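Local structure of succinoglycan biosynthesis protein (Bacillus cereus ATCC 14579, 3B55) at residues Q401-A406 against T418-L423; S342-Q347 against Y371-G376; D386-N391 against F427-Q432; G346-K351 against T409-D414; N307-K312 against P321-Q326. The protein binds calcium and belongs to the erythromycin esterase-like family, so it is probably a hydrolase, although its substrate is not established. The protein carries 1 engineered substitution. One frame throughout, in Å; residues are numbered along the deposited sequence.

Contact 1 (Q401-A406 against T418-L423); sequences QHPIFA and TVDISL
A two-stranded antiparallel ribbon is formed by His-402 to Phe-405 and Thr-418 to Ile-421. His-402 faces Ile-421 and Ile-404 faces Val-419 as hydrogen-bonded pairs. Each pair makes two backbone bonds. His-402 N donates to Ile-421 O at 2.9 Å, nearly straight at 168°. Ile-404 N reaches Val-419 O at 2.9 Å with a more bent N-H. Between them Pro-403 and Asp-420 form a non-hydrogen-bonded pair, which suits a residue with no N-H to give. The short strand axes lie 136° apart, so the ribbon is strongly twisted.

The face with Ile-404, Val-419 and Ile-421 is mainly apolar, with His-402 at its end. Ile-404 meets the other strand with its CG2 branch, which sits between backbone N and carbonyl carbon, while the CG1 arm is anti to N. That methyl meets CG2 of Ile-421 at 3.3 Å, tighter than usual for two carbons, and CG2 of Val-419 at 3.8 Å. Ile-404 CD1 extends to Leu-423 CD1, the two side chains crossing at about a right angle.

The other face, with Pro-403 and Asp-420, is more exposed. Asp-420 lies alongside the Pro-403 ring, with OD2 3.6 Å from CG. Gln-401 bends at chi2 and brings its amide across Asp-420, NE2 to CB 3.6 Å, the amide and carboxylate planes 83° apart. Tyr-371 OH bonds to Ile-421 O and to Leu-423 N where the second strand runs into helix 423-426. The whole is a twisted antiparallel beta hairpin with a long connecting loop, apart from the central mixed sheet, its Ile-404 side packed on Tyr-371 and Asn-372 of helix 371-376.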
# COMPACT_ATOMS: atom_id res chain seq x y z
N GLN A 401 -8.02 -20.76 10.78
CA GLN A 401 -6.94 -19.91 11.28
C GLN A 401 -5.66 -20.71 11.53
O GLN A 401 -5.67 -21.68 12.27
CB GLN A 401 -7.37 -19.23 12.57
CG GLN A 401 -8.37 -18.10 12.39
CD GLN A 401 -7.83 -16.78 12.88
OE1 GLN A 401 -7.56 -15.87 12.09
NE2 GLN A 401 -7.65 -16.66 14.19
N HIS A 402 -4.57 -20.27 10.91
CA HIS A 402 -3.27 -20.93 11.06
C HIS A 402 -2.19 -19.85 11.14
O HIS A 402 -2.38 -18.74 10.65
CB HIS A 402 -3.00 -21.87 9.88
CG HIS A 402 -3.95 -23.02 9.81
ND1 HIS A 402 -3.95 -24.05 10.72
CD2 HIS A 402 -4.96 -23.29 8.94
CE1 HIS A 402 -4.92 -24.90 10.43
NE2 HIS A 402 -5.55 -24.46 9.36
N PRO A 403 -1.06 -20.15 11.78
CA PRO A 403 0.04 -19.19 11.93
C PRO A 403 0.71 -18.82 10.61
O PRO A 403 0.84 -19.64 9.70
CB PRO A 403 1.00 -19.92 12.85
CG PRO A 403 0.11 -20.86 13.63
CD PRO A 403 -0.79 -21.38 12.55
N ILE A 404 1.13 -17.57 10.52
CA ILE A 404 1.81 -17.08 9.33
C ILE A 404 2.75 -15.97 9.73
O ILE A 404 2.45 -15.18 10.63
CB ILE A 404 0.83 -16.53 8.27
CG1 ILE A 404 1.62 -16.18 6.99
CG2 ILE A 404 0.12 -15.28 8.81
CD1 ILE A 404 0.75 -15.95 5.75
N PHE A 405 3.89 -15.92 9.05
CA PHE A 405 4.89 -14.89 9.28
C PHE A 405 4.20 -13.52 9.23
O PHE A 405 3.47 -13.21 8.30
CB PHE A 405 5.96 -15.04 8.18
CG PHE A 405 6.91 -13.89 8.09
CD1 PHE A 405 7.84 -13.65 9.10
CD2 PHE A 405 6.91 -13.07 6.97
CE1 PHE A 405 8.75 -12.61 8.99
CE2 PHE A 405 7.81 -12.02 6.85
CZ PHE A 405 8.74 -11.79 7.86
N ALA A 406 4.42 -12.69 10.26
CA ALA A 406 3.78 -11.37 10.33
C ALA A 406 4.47 -10.30 9.49
O ALA A 406 3.81 -9.46 8.87
CB ALA A 406 3.68 -10.93 11.78
N THR A 418 4.75 -13.89 14.29
CA THR A 418 3.74 -14.60 13.52
C THR A 418 2.37 -14.19 14.04
O THR A 418 2.25 -13.69 15.16
CB THR A 418 3.87 -16.14 13.63
OG1 THR A 418 3.39 -16.58 14.91
CG2 THR A 418 5.32 -16.58 13.46
N VAL A 419 1.35 -14.40 13.22
CA VAL A 419 -0.02 -14.07 13.60
C VAL A 419 -0.93 -15.14 12.99
O VAL A 419 -0.54 -15.79 12.02
CB VAL A 419 -0.46 -12.68 13.07
CG1 VAL A 419 0.38 -11.58 13.70
CG2 VAL A 419 -0.34 -12.64 11.55
N ASP A 420 -2.11 -15.33 13.56
CA ASP A 420 -3.05 -16.31 13.02
C ASP A 420 -3.85 -15.65 11.91
O ASP A 420 -4.13 -14.46 11.96
CB ASP A 420 -4.01 -16.80 14.11
CG ASP A 420 -3.46 -17.98 14.89
OD1 ASP A 420 -4.16 -18.44 15.81
OD2 ASP A 420 -2.33 -18.43 14.57
N ILE A 421 -4.22 -16.43 10.91
CA ILE A 421 -4.96 -15.87 9.79
C ILE A 421 -5.57 -16.99 8.98
O ILE A 421 -5.09 -18.12 9.01
CB ILE A 421 -4.01 -15.04 8.86
CG1 ILE A 421 -4.82 -14.26 7.82
CG2 ILE A 421 -3.05 -15.99 8.11
CD1 ILE A 421 -3.96 -13.46 6.87
N SER A 422 -6.65 -16.67 8.26
CA SER A 422 -7.33 -17.62 7.38
C SER A 422 -6.89 -17.17 5.99
O SER A 422 -7.41 -16.19 5.45
CB SER A 422 -8.84 -17.50 7.52
OG SER A 422 -9.21 -17.75 8.86
N LEU A 423 -5.91 -17.87 5.43
CA LEU A 423 -5.38 -17.50 4.13
C LEU A 423 -6.43 -17.37 3.04
O LEU A 423 -6.39 -16.42 2.26
CB LEU A 423 -4.31 -18.50 3.70
CG LEU A 423 -3.29 -17.94 2.70
CD1 LEU A 423 -2.56 -16.75 3.32
CD2 LEU A 423 -2.31 -19.03 2.33

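Contact 2 (S342-Q347 against Y371-G376); sequences SVYEGQ and YNYIFG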
# COMPACT_ATOMS: atom_id res chain seq x y z
N SER A 342 4.03 -14.57 0.04
CA SER A 342 4.40 -15.35 1.21
C SER A 342 5.82 -15.89 1.06
O SER A 342 6.30 -16.11 -0.05
CB SER A 342 3.41 -16.49 1.42
OG SER A 342 3.51 -17.02 2.73
N VAL A 343 6.48 -16.10 2.19
CA VAL A 343 7.85 -16.56 2.17
C VAL A 343 8.04 -17.88 2.90
O VAL A 343 7.09 -18.46 3.41
CB VAL A 343 8.76 -15.50 2.79
CG1 VAL A 343 8.74 -14.24 1.93
CG2 VAL A 343 8.27 -15.17 4.20
N TYR A 344 9.29 -18.33 2.96
CA TYR A 344 9.64 -19.57 3.63
C TYR A 344 11.02 -19.50 4.30
O TYR A 344 11.12 -19.49 5.52
CB TYR A 344 9.60 -20.73 2.62
CG TYR A 344 9.94 -22.07 3.22
CD1 TYR A 344 9.34 -22.51 4.39
CD2 TYR A 344 10.88 -22.90 2.61
CE1 TYR A 344 9.66 -23.74 4.96
CE2 TYR A 344 11.22 -24.14 3.16
CZ TYR A 344 10.60 -24.55 4.33
OH TYR A 344 10.93 -25.77 4.88
N GLU A 345 12.08 -19.43 3.50
CA GLU A 345 13.42 -19.35 4.06
C GLU A 345 14.17 -18.13 3.53
O GLU A 345 13.81 -17.57 2.49
CB GLU A 345 14.22 -20.62 3.72
CG GLU A 345 13.63 -21.92 4.26
CD GLU A 345 14.46 -23.14 3.90
OE1 GLU A 345 14.87 -23.26 2.72
OE2 GLU A 345 14.69 -23.99 4.78
N GLY A 346 15.20 -17.72 4.26
CA GLY A 346 15.98 -16.57 3.83
C GLY A 346 16.16 -15.48 4.87
O GLY A 346 15.81 -15.65 6.04
N GLN A 347 16.71 -14.35 4.43
CA GLN A 347 16.95 -13.21 5.30
C GLN A 347 16.31 -11.96 4.73
O GLN A 347 16.11 -11.85 3.52
CB GLN A 347 18.45 -13.00 5.49
CG GLN A 347 19.16 -14.24 6.00
CD GLN A 347 20.64 -14.01 6.23
OE1 GLN A 347 21.04 -13.41 7.23
NE2 GLN A 347 21.46 -14.48 5.29
N TYR A 371 1.31 -21.68 7.38
CA TYR A 371 1.17 -21.57 5.94
C TYR A 371 2.54 -21.51 5.27
O TYR A 371 2.71 -22.00 4.15
CB TYR A 371 0.38 -20.30 5.59
CG TYR A 371 -1.08 -20.39 5.95
CD1 TYR A 371 -1.95 -21.22 5.24
CD2 TYR A 371 -1.62 -19.61 6.98
CE1 TYR A 371 -3.30 -21.26 5.52
CE2 TYR A 371 -2.97 -19.65 7.27
CZ TYR A 371 -3.81 -20.47 6.54
OH TYR A 371 -5.16 -20.47 6.79
N ASN A 372 3.50 -20.90 5.96
CA ASN A 372 4.87 -20.76 5.44
C ASN A 372 5.52 -22.12 5.20
O ASN A 372 6.02 -22.40 4.11
CB ASN A 372 5.71 -19.96 6.44
CG ASN A 372 5.23 -18.53 6.59
OD1 ASN A 372 5.61 -17.66 5.82
ND2 ASN A 372 4.37 -18.29 7.58
N TYR A 373 5.50 -22.97 6.22
CA TYR A 373 6.08 -24.30 6.12
C TYR A 373 5.37 -25.11 5.03
O TYR A 373 6.02 -25.70 4.16
CB TYR A 373 5.92 -25.05 7.44
CG TYR A 373 6.54 -26.43 7.42
CD1 TYR A 373 7.89 -26.61 7.71
CD2 TYR A 373 5.78 -27.56 7.08
CE1 TYR A 373 8.48 -27.87 7.66
CE2 TYR A 373 6.36 -28.83 7.03
CZ TYR A 373 7.72 -28.97 7.32
OH TYR A 373 8.32 -30.20 7.26
N ILE A 374 4.05 -25.13 5.10
CA ILE A 374 3.24 -25.88 4.15
C ILE A 374 3.46 -25.45 2.70
O ILE A 374 3.74 -26.29 1.85
CB ILE A 374 1.77 -25.82 4.58
CG1 ILE A 374 1.62 -26.58 5.90
CG2 ILE A 374 0.87 -26.41 3.50
CD1 ILE A 374 0.26 -26.48 6.56
N PHE A 375 3.34 -24.15 2.41
CA PHE A 375 3.58 -23.67 1.05
C PHE A 375 5.07 -23.83 0.75
O PHE A 375 5.47 -23.95 -0.41
CB PHE A 375 3.18 -22.20 0.92
CG PHE A 375 1.73 -21.99 0.57
CD1 PHE A 375 1.33 -21.88 -0.76
CD2 PHE A 375 0.76 -21.93 1.57
CE1 PHE A 375 -0.02 -21.72 -1.09
CE2 PHE A 375 -0.58 -21.77 1.25
CZ PHE A 375 -0.97 -21.67 -0.08
N GLY A 376 5.89 -23.83 1.80
CA GLY A 376 7.32 -23.98 1.63
C GLY A 376 7.75 -25.37 1.18
O GLY A 376 8.90 -25.56 0.78
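Tyr-344, Asn-372 and Gly-376 make most of this strand-on-helix contact. The end of strand 336-344, part of the central mixed sheet, passes helix 371-376 with the short axes 78° apart and 7.3 Å at closest approach. The chain turns a corner at Glu-345 and then starts strand 346-351.

The Tyr-344 ring lies against the helix backbone. Its CG is anti to the backbone N (chi1 180°), which carries the ring over the backbone at Gly-376. Gly-376 CA sits over one ring face, 3.7 Å from the centroid and 15° off the normal, a CH-pi contact. Gly-376 has no side chain, and this lets the ring come so close to the backbone. Its carbonyl O lies over the same ring, nearest CE2. CG of Glu-345 covers the opposite face, offset toward the rim. The ring is thus held between its own neighbour and the helix.

Earlier in the helix, Tyr-344 CE1 comes within 3.8 Å of Tyr-373 CA. Asn-372 turns its side chain to the strand, alongside Val-343 and pointing the same way. Its CB is 3.7 Å from Val-343 O. Asn-372 also packs on Ile-404 and Phe-405, so it lies between this strand end and strand 402-405. Tyr-344 O bonds to Ser-365 OG, and Ser-342 pairs through its backbone with strand 429-433. Phe-375 packs on Leu-430 and Gln-432 of that strand. Within the helix, Asn-372 O takes a weak backbone bond from Gly-376 N, and the same oxygen lies 3.3 Å from Tyr-344 CD1.

Contact 3 (D386-N391 against F427-Q432); sequences DLRKAN and FDILVQ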
# COMPACT_ATOMS: atom_id res chain seq x y z
N ASP A 386 -4.49 -19.60 -7.33
CA ASP A 386 -5.78 -18.99 -7.04
C ASP A 386 -6.40 -19.73 -5.86
O ASP A 386 -6.86 -20.87 -6.00
CB ASP A 386 -6.71 -19.12 -8.25
CG ASP A 386 -7.93 -18.21 -8.14
OD1 ASP A 386 -8.41 -18.00 -7.01
OD2 ASP A 386 -8.41 -17.73 -9.19
N LEU A 387 -6.39 -19.09 -4.69
CA LEU A 387 -6.95 -19.69 -3.48
C LEU A 387 -8.46 -19.87 -3.59
O LEU A 387 -9.04 -20.72 -2.91
CB LEU A 387 -6.62 -18.81 -2.27
CG LEU A 387 -5.13 -18.50 -2.02
CD1 LEU A 387 -4.99 -17.58 -0.83
CD2 LEU A 387 -4.37 -19.79 -1.79
N ARG A 388 -9.10 -19.08 -4.44
CA ARG A 388 -10.54 -19.17 -4.61
C ARG A 388 -10.95 -20.45 -5.33
O ARG A 388 -12.12 -20.84 -5.30
CB ARG A 388 -11.05 -17.97 -5.40
CG ARG A 388 -10.83 -16.64 -4.71
CD ARG A 388 -11.06 -15.50 -5.69
NE ARG A 388 -10.20 -15.64 -6.86
CZ ARG A 388 -10.15 -14.78 -7.87
NH1 ARG A 388 -10.93 -13.71 -7.87
NH2 ARG A 388 -9.34 -15.01 -8.90
N LYS A 389 -10.00 -21.11 -5.97
CA LYS A 389 -10.28 -22.34 -6.71
C LYS A 389 -9.96 -23.63 -5.95
O LYS A 389 -10.11 -24.71 -6.50
CB LYS A 389 -9.50 -22.33 -8.03
CG LYS A 389 -9.91 -21.24 -9.01
CD LYS A 389 -11.29 -21.49 -9.61
CE LYS A 389 -11.52 -20.61 -10.84
NZ LYS A 389 -12.78 -20.94 -11.56
N ALA A 390 -9.53 -23.51 -4.70
CA ALA A 390 -9.19 -24.69 -3.90
C ALA A 390 -10.38 -25.65 -3.67
O ALA A 390 -11.51 -25.21 -3.53
CB ALA A 390 -8.61 -24.26 -2.57
N ASN A 391 -10.09 -26.95 -3.63
CA ASN A 391 -11.12 -27.97 -3.41
C ASN A 391 -10.69 -28.88 -2.26
O ASN A 391 -9.58 -28.76 -1.73
CB ASN A 391 -11.32 -28.87 -4.64
CG ASN A 391 -11.58 -28.09 -5.92
OD1 ASN A 391 -12.47 -27.24 -5.97
ND2 ASN A 391 -10.80 -28.38 -6.95
N PHE A 427 -6.79 -13.58 1.26
CA PHE A 427 -6.39 -13.36 -0.12
C PHE A 427 -7.06 -14.24 -1.16
O PHE A 427 -7.40 -15.40 -0.91
CB PHE A 427 -4.88 -13.58 -0.27
CG PHE A 427 -4.04 -12.73 0.65
CD1 PHE A 427 -3.91 -11.37 0.43
CD2 PHE A 427 -3.37 -13.31 1.73
CE1 PHE A 427 -3.11 -10.58 1.27
CE2 PHE A 427 -2.57 -12.53 2.58
CZ PHE A 427 -2.44 -11.16 2.35
N ASP A 428 -7.24 -13.67 -2.35
CA ASP A 428 -7.83 -14.38 -3.48
C ASP A 428 -6.69 -15.09 -4.21
O ASP A 428 -6.87 -16.18 -4.75
CB ASP A 428 -8.50 -13.40 -4.45
CG ASP A 428 -9.59 -12.57 -3.80
OD1 ASP A 428 -10.52 -13.16 -3.20
OD2 ASP A 428 -9.53 -11.32 -3.90
N ILE A 429 -5.51 -14.48 -4.21
CA ILE A 429 -4.37 -15.05 -4.91
C ILE A 429 -3.10 -14.99 -4.08
O ILE A 429 -2.78 -13.94 -3.51
CB ILE A 429 -4.14 -14.30 -6.24
CG1 ILE A 429 -5.41 -14.38 -7.09
CG2 ILE A 429 -2.93 -14.89 -7.00
CD1 ILE A 429 -5.43 -13.43 -8.28
N LEU A 430 -2.37 -16.11 -4.01
CA LEU A 430 -1.13 -16.14 -3.25
C LEU A 430 0.10 -16.41 -4.12
O LEU A 430 0.10 -17.30 -4.96
CB LEU A 430 -1.17 -17.21 -2.15
CG LEU A 430 0.11 -17.16 -1.30
CD1 LEU A 430 -0.15 -16.42 0.01
CD2 LEU A 430 0.63 -18.55 -1.02
N VAL A 431 1.14 -15.62 -3.89
CA VAL A 431 2.39 -15.76 -4.60
C VAL A 431 3.44 -16.17 -3.58
O VAL A 431 3.76 -15.41 -2.67
CB VAL A 431 2.80 -14.44 -5.27
CG1 VAL A 431 4.19 -14.57 -5.86
CG2 VAL A 431 1.78 -14.07 -6.33
N GLN A 432 3.97 -17.39 -3.72
CA GLN A 432 4.97 -17.90 -2.79
C GLN A 432 6.38 -17.79 -3.37
O GLN A 432 6.62 -18.13 -4.53
CB GLN A 432 4.68 -19.38 -2.47
CG GLN A 432 5.68 -20.04 -1.52
CD GLN A 432 5.47 -19.65 -0.06
OE1 GLN A 432 6.31 -19.94 0.80
NE2 GLN A 432 4.34 -19.02 0.23
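Most unusually, Arg-388 lays its guanidinium over Asp-428 CB while its N-H groups grip Asp-386 of its own segment. The grip is side-on. Arg-388 NE meets Asp-386 OD1 at 3.0 Å on its syn side, practically straight, and Arg-388 NH2 reaches Asp-386 OD2 at 2.9 Å from above the carboxylate plane. Asp-386 OD1 also accepts from Arg-388 N at 2.9 Å on its anti side, which closes an Asx turn. Three bonds therefore fix this carboxylate, and the bend at chi3 (-57°) brings the guanidinium back to it.

Asp-428 crosses Arg-388 obliquely. Its OD1 touches Arg-388 CD at 3.5 Å. Asp-428 OD1 is 4.4 Å from Arg-388 NE and well out of the guanidinium plane, so only charge would act there. OD2 of Asp-428 bonds instead to Ser-338 N. Arg-388 NH2 also bonds to Met-71 O.

The backbones meet where Leu-387 N donates to Asp-428 O at 2.9 Å, bent at 132°. Leu-387 puts CD1 3.3 Å from Phe-427 O and packs on Leu-430 CB.

Asp-386 and Ile-429 form an antiparallel non-hydrogen-bonded pair where strands 382-386 and 429-433 meet. Strand 336-344 flanks 429-433 on its other side, helix 68-72 packs on Ile-429, and helix 371-376 on Leu-430.

Contact 4 (G346-K351 against T409-D414); sequences GQYNVK and TTEGPD
Two backbone bonds join the end of strand 346-351 to an irregular loop: Lys-351 N gives to Thr-409 O at 2.9 Å, nearly straight at 170°, and Glu-411 N gives to Lys-351 O at 3.2 Å, in the carbonyl plane. Lys-351 thus bonds to the residues before and after Thr-410, which makes a single bridge between the two.

The Lys-351 chain runs extended beyond CG. Its CB lies 3.4 Å from Thr-409 O, and its CD passes Thr-410 OG1 at 3.8 Å. The far end, NZ, is joined to Thr-409 OG1 through one water, by two weak bonds. Val-350 turns toward the loop, and its side chain crosses the bent one of Glu-411 at about a right angle, though their detailed fit is doubtful. Glu-411 OE2 lies at the edge of the Tyr-348 ring, near its plane and 3.6 Å from OH; the ring and carboxylate planes are 86° apart. This carboxylate has its salt bridge with Lys-417. The Tyr-348 ring also meets Phe-405 edge-to-face.

Thr-409 packs on His-85, a calcium ligand, and its side chain is about 5 Å from the ion. The arrangement is that of a single beta bridge pinning a loop beside the calcium site.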
# COMPACT_ATOMS: atom_id res chain seq x y z
N GLY A 346 15.20 -17.72 4.26
CA GLY A 346 15.98 -16.57 3.83
C GLY A 346 16.16 -15.48 4.87
O GLY A 346 15.81 -15.65 6.04
N GLN A 347 16.71 -14.35 4.43
CA GLN A 347 16.95 -13.21 5.30
C GLN A 347 16.31 -11.96 4.73
O GLN A 347 16.11 -11.85 3.52
CB GLN A 347 18.45 -13.00 5.49
CG GLN A 347 19.16 -14.24 6.00
CD GLN A 347 20.64 -14.01 6.23
OE1 GLN A 347 21.04 -13.41 7.23
NE2 GLN A 347 21.46 -14.48 5.29
N TYR A 348 16.00 -11.01 5.60
CA TYR A 348 15.36 -9.77 5.18
C TYR A 348 15.78 -8.62 6.07
O TYR A 348 16.31 -8.84 7.17
CB TYR A 348 13.84 -9.93 5.24
CG TYR A 348 13.34 -10.44 6.57
CD1 TYR A 348 13.35 -11.81 6.87
CD2 TYR A 348 12.87 -9.57 7.56
CE1 TYR A 348 12.91 -12.29 8.10
CE2 TYR A 348 12.44 -10.04 8.79
CZ TYR A 348 12.46 -11.39 9.06
OH TYR A 348 12.06 -11.86 10.28
N ASN A 349 15.54 -7.40 5.61
CA ASN A 349 15.86 -6.21 6.39
C ASN A 349 14.74 -5.97 7.40
O ASN A 349 13.55 -6.13 7.09
CB ASN A 349 15.99 -4.97 5.50
CG ASN A 349 17.28 -4.95 4.71
OD1 ASN A 349 18.36 -5.21 5.25
ND2 ASN A 349 17.18 -4.63 3.43
N VAL A 350 15.13 -5.58 8.60
CA VAL A 350 14.19 -5.29 9.67
C VAL A 350 14.93 -4.44 10.68
O VAL A 350 16.16 -4.47 10.73
CB VAL A 350 13.69 -6.58 10.34
CG1 VAL A 350 14.86 -7.29 11.05
CG2 VAL A 350 12.59 -6.26 11.33
N LYS A 351 14.21 -3.65 11.47
CA LYS A 351 14.84 -2.83 12.50
C LYS A 351 15.22 -3.73 13.68
O LYS A 351 14.38 -4.49 14.17
CB LYS A 351 13.90 -1.72 12.96
CG LYS A 351 13.74 -0.60 11.93
CD LYS A 351 12.89 0.53 12.48
CE LYS A 351 12.81 1.69 11.50
NZ LYS A 351 11.76 2.69 11.89
N THR A 409 7.91 -4.38 10.52
CA THR A 409 9.20 -3.75 10.28
C THR A 409 10.13 -3.64 11.49
O THR A 409 11.31 -3.32 11.35
CB THR A 409 8.99 -2.36 9.66
OG1 THR A 409 8.16 -1.57 10.52
CG2 THR A 409 8.32 -2.48 8.31
N THR A 410 9.60 -3.92 12.68
CA THR A 410 10.42 -3.88 13.88
C THR A 410 10.37 -5.20 14.63
O THR A 410 9.31 -5.82 14.74
CB THR A 410 9.96 -2.77 14.86
OG1 THR A 410 10.18 -1.48 14.26
CG2 THR A 410 10.76 -2.86 16.17
N GLU A 411 11.52 -5.64 15.11
CA GLU A 411 11.65 -6.87 15.88
C GLU A 411 11.75 -6.43 17.34
O GLU A 411 12.62 -5.62 17.68
CB GLU A 411 12.93 -7.63 15.47
CG GLU A 411 13.00 -7.96 13.98
CD GLU A 411 12.75 -9.44 13.68
OE1 GLU A 411 13.64 -10.26 13.98
OE2 GLU A 411 11.67 -9.77 13.14
N GLY A 412 10.87 -6.94 18.19
CA GLY A 412 10.90 -6.55 19.59
C GLY A 412 10.08 -7.48 20.45
O GLY A 412 9.25 -8.21 19.93
N PRO A 413 10.28 -7.46 21.79
CA PRO A 413 9.57 -8.31 22.75
C PRO A 413 8.05 -8.23 22.62
O PRO A 413 7.35 -9.21 22.84
CB PRO A 413 10.05 -7.77 24.10
CG PRO A 413 11.38 -7.15 23.78
CD PRO A 413 11.09 -6.46 22.49
N ASP A 414 7.55 -7.06 22.24
CA ASP A 414 6.12 -6.85 22.13
C ASP A 414 5.60 -6.86 20.71
O ASP A 414 4.47 -6.45 20.45
CB ASP A 414 5.75 -5.55 22.82
CG ASP A 414 6.25 -5.50 24.24
OD1 ASP A 414 5.80 -6.33 25.05
OD2 ASP A 414 7.10 -4.63 24.53
O HOH W 1 8.66 1.48 11.75

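Contact 5 (N307-K312 against P321-Q326); sequences NGHVSK and PKVAGQ
Gly-325 lies tight against Ser-311, while the Lys-312 and Gln-326 end of the contact is partly exposed. Gly-325 CA makes a CA-H...O contact of 3.2 Å with Ser-311 O, and Gly-325 N is 3.0 Å from His-309 O. Gly-325 has no side chain, and the position where a CB would point is already taken by Ser-311 O. The start of helix 324-332 can thus press directly on the backbone at 309-311, at the end of the weakly bonded helix 307-310.

On the same buried side Val-323 points at Gly-308, its CG1 3.3 Å from Gly-308 O. The methyl of Ala-324 sits 3.4 Å from His-309 O.

The other end is looser. Gln-326 CG approaches Lys-312 O at 3.3 Å, while the Lys-312 side chain leads off from the contact to Tyr-336. There NZ bonds to Tyr-336 O, and it has a long, weak ion pair with Asp-428.

His-309 ND1 and Ala-324 N both bond to Asp-284 OD2. The His-309 side chain is about 4 Å from the calcium ion and packs on Glu-113, a ligand. Asp-284 thus links the imidazole to the helix start, consistent with a set orientation of His-309 close to the metal.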
# COMPACT_ATOMS: atom_id res chain seq x y z
N ASN A 307 1.18 -6.87 3.33
CA ASN A 307 0.12 -7.88 3.34
C ASN A 307 -1.00 -7.51 4.30
O ASN A 307 -2.18 -7.73 4.01
CB ASN A 307 0.68 -9.25 3.77
CG ASN A 307 1.25 -10.05 2.61
OD1 ASN A 307 1.80 -11.14 2.81
ND2 ASN A 307 1.11 -9.54 1.40
N GLY A 308 -0.63 -6.93 5.43
CA GLY A 308 -1.61 -6.54 6.42
C GLY A 308 -2.54 -5.40 6.04
O GLY A 308 -3.61 -5.25 6.64
N HIS A 309 -2.16 -4.60 5.05
CA HIS A 309 -3.00 -3.49 4.63
C HIS A 309 -3.86 -3.77 3.40
O HIS A 309 -4.73 -2.96 3.06
CB HIS A 309 -2.15 -2.23 4.42
CG HIS A 309 -1.52 -1.70 5.67
ND1 HIS A 309 -2.26 -1.32 6.78
CD2 HIS A 309 -0.23 -1.47 6.00
CE1 HIS A 309 -1.45 -0.89 7.72
NE2 HIS A 309 -0.21 -0.96 7.27
N VAL A 310 -3.61 -4.89 2.72
CA VAL A 310 -4.40 -5.25 1.54
C VAL A 310 -5.19 -6.54 1.72
O VAL A 310 -6.02 -6.87 0.87
CB VAL A 310 -3.53 -5.40 0.25
CG1 VAL A 310 -2.87 -4.07 -0.10
CG2 VAL A 310 -2.48 -6.48 0.45
N SER A 311 -4.94 -7.27 2.80
CA SER A 311 -5.66 -8.51 3.05
C SER A 311 -7.12 -8.19 3.29
O SER A 311 -7.45 -7.10 3.74
CB SER A 311 -5.07 -9.26 4.25
OG SER A 311 -4.94 -8.43 5.38
N LYS A 312 -8.01 -9.13 2.97
CA LYS A 312 -9.43 -8.88 3.15
C LYS A 312 -9.87 -9.11 4.59
O LYS A 312 -11.02 -8.84 4.94
CB LYS A 312 -10.26 -9.75 2.19
CG LYS A 312 -10.05 -9.41 0.71
CD LYS A 312 -10.90 -10.34 -0.16
CE LYS A 312 -10.60 -10.18 -1.64
NZ LYS A 312 -11.17 -8.95 -2.24
N PRO A 321 -7.91 -2.11 14.51
CA PRO A 321 -9.26 -2.62 14.75
C PRO A 321 -9.77 -3.15 13.40
O PRO A 321 -10.49 -4.15 13.34
CB PRO A 321 -10.03 -1.38 15.20
CG PRO A 321 -8.94 -0.49 15.78
CD PRO A 321 -7.85 -0.66 14.76
N LYS A 322 -9.37 -2.45 12.34
CA LYS A 322 -9.71 -2.78 10.96
C LYS A 322 -8.60 -2.24 10.07
O LYS A 322 -7.97 -1.23 10.40
CB LYS A 322 -11.03 -2.13 10.55
CG LYS A 322 -12.26 -2.59 11.34
CD LYS A 322 -13.55 -2.06 10.70
CE LYS A 322 -14.01 -2.94 9.54
NZ LYS A 322 -14.09 -2.23 8.23
N VAL A 323 -8.38 -2.90 8.94
CA VAL A 323 -7.35 -2.48 7.99
C VAL A 323 -7.96 -2.08 6.65
O VAL A 323 -9.08 -2.47 6.31
CB VAL A 323 -6.32 -3.60 7.76
CG1 VAL A 323 -5.35 -3.66 8.93
CG2 VAL A 323 -7.03 -4.91 7.58
N ALA A 324 -7.20 -1.30 5.88
CA ALA A 324 -7.65 -0.80 4.58
C ALA A 324 -8.30 -1.86 3.70
O ALA A 324 -9.31 -1.59 3.06
CB ALA A 324 -6.47 -0.16 3.85
N GLY A 325 -7.70 -3.04 3.68
CA GLY A 325 -8.20 -4.14 2.87
C GLY A 325 -9.61 -4.59 3.20
O GLY A 325 -10.31 -5.10 2.34
N GLN A 326 -10.03 -4.43 4.45
CA GLN A 326 -11.39 -4.82 4.82
C GLN A 326 -12.40 -3.80 4.30
O GLN A 326 -13.50 -4.17 3.89
CB GLN A 326 -11.52 -4.96 6.33
CG GLN A 326 -10.76 -6.14 6.90
CD GLN A 326 -10.67 -6.09 8.40
OE1 GLN A 326 -11.45 -6.73 9.10
NE2 GLN A 326 -9.73 -5.30 8.90

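From the N terminus, contact 5 closes first, a short loop of eight residues between 312 and 321 near the calcium ion. Contact 2 follows, in series, and ties the end of strand 336-344 to helix 371-376. Contact 4 starts from the same stretch, sharing Gly-346 and Gln-347, but runs on to the 409-414 loop. It crosses contacts 1 and 3. Contact 1 closes the ribbon whose loop carries 409-414, and it lies wholly within the span of contact 3. Contacts 2 and 3 meet in the central sheet, through neighbouring strands 336-344 and 429-433. Phe-427 links contact 3 to contact 5, packing on Ser-311.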